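Local coordinates for DNA polymerase sliding clamp 2 (Sulfolobus tokodaii, PDB 3AIZ), which forms part of a ring-shaped sliding clamp that encircles DNA and tethers the polymerase catalytic subunit and other processing proteins to it during replication, at residues Lys10-Leu15 / Lys77-Ala82. Residues are numbered along the deposited sequence; the frame is centred on the assembly and turned at random.
Sequences KDFYSL and KILGKA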
ATOM      1  N   LYS A  10     -18.340 -20.123  -0.934  1.00 36.72           N
ATOM      2  CA  LYS A  10     -18.286 -18.973  -1.828  1.00 41.59           C
ATOM      3  C   LYS A  10     -19.646 -18.695  -2.461  1.00 41.65           C
ATOM      4  O   LYS A  10     -20.147 -17.572  -2.406  1.00 41.78           O
ATOM      5  CB  LYS A  10     -17.230 -19.182  -2.916  1.00 45.91           C
ATOM      6  CG  LYS A  10     -16.867 -17.913  -3.674  1.00 57.84           C
ATOM      7  CD  LYS A  10     -15.921 -18.200  -4.832  1.00 68.62           C
ATOM      8  CE  LYS A  10     -16.633 -18.920  -5.968  1.00 67.82           C
ATOM      9  NZ  LYS A  10     -17.711 -18.081  -6.564  1.00 58.88           N
ATOM     10  N   ASP A  11     -20.239 -19.722  -3.061  1.00 41.80           N
ATOM     11  CA  ASP A  11     -21.541 -19.586  -3.707  1.00 39.80           C
ATOM     12  C   ASP A  11     -22.619 -19.143  -2.721  1.00 40.67           C
ATOM     13  O   ASP A  11     -23.449 -18.291  -3.038  1.00 41.09           O
ATOM     14  CB  ASP A  11     -21.943 -20.892  -4.395  1.00 36.84           C
ATOM     15  CG  ASP A  11     -21.104 -21.182  -5.625  1.00 41.60           C
ATOM     16  OD1 ASP A  11     -20.485 -20.236  -6.158  1.00 45.50           O
ATOM     17  OD2 ASP A  11     -21.064 -22.350  -6.064  1.00 40.03           O
ATOM     18  N   PHE A  12     -22.594 -19.722  -1.525  1.00 39.52           N
ATOM     19  CA  PHE A  12     -23.515 -19.341  -0.460  1.00 37.15           C
ATOM     20  C   PHE A  12     -23.417 -17.839  -0.189  1.00 40.61           C
ATOM     21  O   PHE A  12     -24.430 -17.158  -0.028  1.00 40.72           O
ATOM     22  CB  PHE A  12     -23.192 -20.122   0.815  1.00 38.89           C
ATOM     23  CG  PHE A  12     -24.343 -20.226   1.779  1.00 37.00           C
ATOM     24  CD1 PHE A  12     -24.730 -21.456   2.282  1.00 36.65           C
ATOM     25  CD2 PHE A  12     -25.035 -19.096   2.182  1.00 37.45           C
ATOM     26  CE1 PHE A  12     -25.785 -21.559   3.171  1.00 36.32           C
ATOM     27  CE2 PHE A  12     -26.091 -19.192   3.068  1.00 39.00           C
ATOM     28  CZ  PHE A  12     -26.467 -20.426   3.564  1.00 35.52           C
ATOM     29  N   TYR A  13     -22.189 -17.329  -0.144  1.00 40.27           N
ATOM     30  CA  TYR A  13     -21.950 -15.915   0.121  1.00 41.16           C
ATOM     31  C   TYR A  13     -22.446 -15.025  -1.016  1.00 45.46           C
ATOM     32  O   TYR A  13     -22.988 -13.944  -0.775  1.00 45.08           O
ATOM     33  CB  TYR A  13     -20.462 -15.660   0.379  1.00 43.50           C
ATOM     34  CG  TYR A  13     -20.111 -14.200   0.573  1.00 46.08           C
ATOM     35  CD1 TYR A  13     -19.623 -13.437  -0.480  1.00 48.37           C
ATOM     36  CD2 TYR A  13     -20.268 -13.585   1.809  1.00 46.85           C
ATOM     37  CE1 TYR A  13     -19.301 -12.104  -0.308  1.00 52.50           C
ATOM     38  CE2 TYR A  13     -19.948 -12.253   1.992  1.00 47.38           C
ATOM     39  CZ  TYR A  13     -19.466 -11.517   0.930  1.00 54.99           C
ATOM     40  OH  TYR A  13     -19.145 -10.190   1.106  1.00 54.06           O
ATOM     41  N   SER A  14     -22.254 -15.475  -2.253  1.00 43.95           N
ATOM     42  CA  SER A  14     -22.714 -14.720  -3.414  1.00 44.93           C
ATOM     43  C   SER A  14     -24.227 -14.551  -3.381  1.00 45.89           C
ATOM     44  O   SER A  14     -24.751 -13.475  -3.675  1.00 46.19           O
ATOM     45  CB  SER A  14     -22.287 -15.402  -4.716  1.00 43.00           C
ATOM     46  OG  SER A  14     -20.906 -15.207  -4.966  1.00 45.00           O
ATOM     47  N   LEU A  15     -24.925 -15.620  -3.016  1.00 40.59           N
ATOM     48  CA  LEU A  15     -26.375 -15.586  -2.911  1.00 42.67           C
ATOM     49  C   LEU A  15     -26.829 -14.537  -1.899  1.00 45.47           C
ATOM     50  O   LEU A  15     -27.647 -13.673  -2.214  1.00 46.36           O
ATOM     51  CB  LEU A  15     -26.912 -16.966  -2.525  1.00 41.43           C
ATOM     52  CG  LEU A  15     -26.535 -18.085  -3.498  1.00 42.70           C
ATOM     53  CD1 LEU A  15     -26.927 -19.449  -2.953  1.00 36.02           C
ATOM     54  CD2 LEU A  15     -27.164 -17.843  -4.863  1.00 41.29           C
ATOM     55  N   LYS A  77     -20.031 -12.546   7.413  1.00 50.63           N
ATOM     56  CA  LYS A  77     -18.684 -12.476   7.966  1.00 54.70           C
ATOM     57  C   LYS A  77     -17.997 -13.839   7.947  1.00 52.31           C
ATOM     58  O   LYS A  77     -16.845 -13.957   7.530  1.00 50.18           O
ATOM     59  CB  LYS A  77     -18.717 -11.927   9.396  1.00 59.75           C
ATOM     60  CG  LYS A  77     -19.229 -10.499   9.503  1.00 71.21           C
ATOM     61  CD  LYS A  77     -19.215 -10.010  10.946  1.00 78.68           C
ATOM     62  CE  LYS A  77     -19.739  -8.584  11.053  1.00 85.51           C
ATOM     63  NZ  LYS A  77     -19.709  -8.078  12.454  1.00 85.43           N
ATOM     64  N   ILE A  78     -18.716 -14.864   8.396  1.00 51.16           N
ATOM     65  CA  ILE A  78     -18.168 -16.215   8.476  1.00 48.91           C
ATOM     66  C   ILE A  78     -17.884 -16.815   7.099  1.00 46.45           C
ATOM     67  O   ILE A  78     -16.895 -17.524   6.916  1.00 46.53           O
ATOM     68  CB  ILE A  78     -19.101 -17.156   9.269  1.00 46.29           C
ATOM     69  CG1 ILE A  78     -18.541 -18.580   9.288  1.00 43.75           C
ATOM     70  CG2 ILE A  78     -20.502 -17.137   8.683  1.00 47.23           C
ATOM     71  CD1 ILE A  78     -17.194 -18.698   9.964  1.00 43.00           C
ATOM     72  N   LEU A  79     -18.749 -16.524   6.133  1.00 47.27           N
ATOM     73  CA  LEU A  79     -18.588 -17.055   4.784  1.00 47.47           C
ATOM     74  C   LEU A  79     -17.422 -16.399   4.046  1.00 51.06           C
ATOM     75  O   LEU A  79     -16.848 -16.987   3.128  1.00 49.77           O
ATOM     76  CB  LEU A  79     -19.882 -16.899   3.983  1.00 44.90           C
ATOM     77  CG  LEU A  79     -21.070 -17.719   4.489  1.00 42.81           C
ATOM     78  CD1 LEU A  79     -22.303 -17.460   3.641  1.00 39.69           C
ATOM     79  CD2 LEU A  79     -20.729 -19.199   4.505  1.00 35.99           C
ATOM     80  N   GLY A  80     -17.076 -15.181   4.452  1.00 53.83           N
ATOM     81  CA  GLY A  80     -15.950 -14.474   3.867  1.00 52.45           C
ATOM     82  C   GLY A  80     -14.624 -15.041   4.336  1.00 56.83           C
ATOM     83  O   GLY A  80     -13.593 -14.850   3.693  1.00 56.76           O
ATOM     84  N   LYS A  81     -14.655 -15.747   5.464  1.00 60.88           N
ATOM     85  CA  LYS A  81     -13.458 -16.370   6.022  1.00 62.22           C
ATOM     86  C   LYS A  81     -13.051 -17.611   5.233  1.00 65.62           C
ATOM     87  O   LYS A  81     -12.153 -18.349   5.642  1.00 65.93           O
ATOM     88  CB  LYS A  81     -13.680 -16.740   7.491  1.00 56.15           C
ATOM     89  CG  LYS A  81     -13.968 -15.556   8.396  1.00 57.78           C
ATOM     90  CD  LYS A  81     -14.119 -15.994   9.845  1.00 55.41           C
ATOM     91  CE  LYS A  81     -14.467 -14.817  10.741  1.00 61.61           C
ATOM     92  NZ  LYS A  81     -13.433 -13.746  10.678  1.00 63.62           N
ATOM     93  N   ALA A  82     -13.718 -17.839   4.106  1.00 65.53           N
ATOM     94  CA  ALA A  82     -13.419 -18.987   3.261  1.00 62.57           C
ATOM     95  C   ALA A  82     -12.015 -18.880   2.678  1.00 63.96           C
ATOM     96  O   ALA A  82     -11.782 -18.125   1.734  1.00 61.19           O
ATOM     97  CB  ALA A  82     -14.450 -19.109   2.150  1.00 61.62           C
TER
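Leu79, on helix 72-80, reaches across to Phe12 and Tyr13 on helix 9-16, and most of the surface that 77-82 presents to 10-15 belongs to this residue. The apolar part comes first. One methyl of Leu79, CD1, lies 3.5 Å from Phe12 CD2, coming obliquely to the ring, and the same methyl sits 3.8 Å from the backbone N of Tyr13. The CB of Leu79 points toward 10-15; with CG beside the backbone N (chi1 -66°), an extended chi2 (179°) then sets CD1 against Phe12. Closer to the backbones, Leu79 CB meets Tyr13 CB at 3.9 Å. Tyr13 CD2 lies 4.0 Å from Leu79 CB and, more loosely, 4.4 Å from Gly80 N, the ring standing obliquely to both. Outside the contact, Asp11 OD2 is hydrogen-bonded to Ser236 OG. Phe12 also touches Leu91 and Leu79 also touches Val89, both of strand 88-93. The contact thus joins the two helices of the N-terminal domain, which, as in PCNA rings generally, probably line the channel for DNA. Between 10-15 and 77-82 it is van der Waals in kind, so close fit and burial of Leu79 and Phe12, rather than directional bonding, probably set how the segments sit together.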